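PDB 3C1A: putative oxidoreductase from Magnetospirillum magnetotacticum, which is probably an NAD(P)-dependent oxidoreductase of the GFO/IDH/MocA family, although its substrate and the reaction it catalyses are not established. Local coordinates for residues V151-G156 against V177-D182. Residues are numbered along the deposited sequence; the frame is centred on the assembly and turned at random.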
loop_
_atom_site.group_PDB
_atom_site.type_symbol
_atom_site.label_atom_id
_atom_site.label_comp_id
_atom_site.label_asym_id
_atom_site.label_seq_id
_atom_site.Cartn_x
_atom_site.Cartn_y
_atom_site.Cartn_z
ATOM N N VAL A 151 -14.495 -1.641 12.903
ATOM C CA VAL A 151 -13.142 -1.301 12.517
ATOM C C VAL A 151 -13.087 0.202 12.267
ATOM O O VAL A 151 -13.982 0.777 11.632
ATOM C CB VAL A 151 -12.745 -2.049 11.254
ATOM C CG1 VAL A 151 -11.412 -1.606 10.785
ATOM C CG2 VAL A 151 -12.794 -3.558 11.469
ATOM N N ARG A 152 -12.038 0.839 12.782
ATOM C CA ARG A 152 -11.809 2.208 12.400
ATOM C C ARG A 152 -10.347 2.549 12.207
ATOM O O ARG A 152 -9.447 1.968 12.847
ATOM C CB ARG A 152 -12.448 3.135 13.430
ATOM C CG ARG A 152 -11.520 3.610 14.483
ATOM C CD ARG A 152 -12.276 4.397 15.536
ATOM N NE ARG A 152 -12.483 5.768 15.121
ATOM C CZ ARG A 152 -13.056 6.695 15.870
ATOM N NH1 ARG A 152 -13.595 6.391 17.057
ATOM N NH2 ARG A 152 -13.162 7.924 15.397
ATOM N N SER A 153 -10.093 3.481 11.296
ATOM C CA SER A 153 -8.730 3.983 11.090
ATOM C C SER A 153 -8.727 5.484 10.870
ATOM O O SER A 153 -9.748 6.081 10.506
ATOM C CB SER A 153 -8.054 3.281 9.912
ATOM O OG SER A 153 -8.722 3.584 8.693
ATOM N N GLU A 154 -7.560 6.066 11.121
ATOM C CA GLU A 154 -7.298 7.482 10.926
ATOM C C GLU A 154 -5.865 7.702 10.422
ATOM O O GLU A 154 -4.854 7.212 11.036
ATOM C CB GLU A 154 -7.463 8.213 12.260
ATOM C CG GLU A 154 -7.448 9.705 12.138
ATOM C CD GLU A 154 -7.690 10.351 13.482
ATOM O OE1 GLU A 154 -6.814 10.269 14.353
ATOM O OE2 GLU A 154 -8.785 10.897 13.670
ATOM N N ALA A 155 -5.781 8.470 9.334
ATOM C CA ALA A 155 -4.516 8.897 8.713
ATOM C C ALA A 155 -4.548 10.409 8.591
ATOM O O ALA A 155 -5.450 10.972 7.986
ATOM C CB ALA A 155 -4.342 8.294 7.335
ATOM N N GLY A 156 -3.554 11.078 9.159
ATOM C CA GLY A 156 -3.561 12.524 9.114
ATOM C C GLY A 156 -2.206 13.101 8.822
ATOM O O GLY A 156 -1.197 12.465 9.068
ATOM N N VAL A 177 -7.859 1.132 2.662
ATOM C CA VAL A 177 -8.800 0.196 2.084
ATOM C C VAL A 177 -8.197 -1.228 1.959
ATOM O O VAL A 177 -8.863 -2.235 2.308
ATOM C CB VAL A 177 -9.392 0.712 0.751
ATOM C CG1 VAL A 177 -10.203 -0.364 0.125
ATOM C CG2 VAL A 177 -10.168 1.979 1.012
ATOM N N SER A 178 -6.908 -1.307 1.581
ATOM C CA SER A 178 -6.185 -2.584 1.499
ATOM C C SER A 178 -6.206 -3.329 2.832
ATOM O O SER A 178 -6.365 -4.557 2.872
ATOM C CB SER A 178 -4.727 -2.377 1.033
ATOM O OG SER A 178 -3.992 -1.529 1.887
HETATM N N MSE A 179 -6.046 -2.577 3.912
HETATM C CA MSE A 179 -6.011 -3.135 5.257
HETATM C C MSE A 179 -7.393 -3.705 5.634
HETATM O O MSE A 179 -7.502 -4.857 6.079
HETATM C CB MSE A 179 -5.532 -2.061 6.229
HETATM C CG MSE A 179 -5.474 -2.481 7.666
HETATM SE SE MSE A 179 -7.163 -2.236 8.608
HETATM C CE MSE A 179 -7.164 -0.348 8.699
ATOM N N VAL A 180 -8.449 -2.935 5.381
ATOM C CA VAL A 180 -9.811 -3.376 5.686
ATOM C C VAL A 180 -10.230 -4.629 4.888
ATOM O O VAL A 180 -10.664 -5.618 5.476
ATOM C CB VAL A 180 -10.808 -2.230 5.546
ATOM C CG1 VAL A 180 -12.207 -2.705 5.837
ATOM C CG2 VAL A 180 -10.474 -1.086 6.554
ATOM N N LEU A 181 -10.040 -4.611 3.574
ATOM C CA LEU A 181 -10.274 -5.798 2.736
ATOM C C LEU A 181 -9.422 -7.008 3.126
ATOM O O LEU A 181 -9.922 -8.148 3.117
ATOM C CB LEU A 181 -10.099 -5.488 1.259
ATOM C CG LEU A 181 -10.908 -4.365 0.585
ATOM C CD1 LEU A 181 -10.624 -4.271 -0.944
ATOM C CD2 LEU A 181 -12.398 -4.492 0.810
ATOM N N ASP A 182 -8.171 -6.786 3.487
ATOM C CA ASP A 182 -7.301 -7.869 3.970
ATOM C C ASP A 182 -7.808 -8.491 5.285
ATOM O O ASP A 182 -7.894 -9.722 5.414
ATOM C CB ASP A 182 -5.868 -7.414 4.141
ATOM C CG ASP A 182 -4.960 -8.557 4.525
ATOM O OD1 ASP A 182 -4.889 -9.552 3.758
ATOM O OD2 ASP A 182 -4.325 -8.452 5.592
#
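Ser-153 and Val-151 meet Met-179 and Val-180 without a ring or other flat group between them; the flat side-chain groups of the strand belong to Arg-152 and Glu-154, which alternate with these two. The Glu-154 carboxylate is salt-bridged at both oxygens, OE1 to Arg-233 and OE2 to Arg-223, and the Arg-152 guanidinium makes a cation-pi contact with Trp-264. On the helix side of the strand the meeting is methyl against aliphatic carbon. CE of Met-179, a selenomethionine, comes to 3.9 Å from CB of Ser-153. Its chain leaves with CG trans to the backbone N (chi1 179°), then folds at chi2 (-87°) and chi3 (-71°), which curls CE back beside its neighbour: CE of Met-179 lies 4.0 Å from CG2 of Val-180. Both Ser-153 and Met-179 were modelled in two conformers, so the finer detail of their meeting is doubtful. This is the alpha/beta layering of the GFO/IDH/MocA C-terminal domain, where helix 168-184 packs on a mixed sheet and strand 148-158 runs between 218-225 and 229-238. Two residues earlier on the strand and one later on the helix, CG1 of Val-151 approaches CG2 of Val-180 at 4.4 Å, a looser methyl-to-methyl touch. Flanking strands also touch the helix: Leu-234 meets Met-179, and Ala-220 and Ile-222 meet Val-180. A tetraethylene glycol, probably from the crystallisation liquor, sits about 4 Å from the Ser-153 side chain.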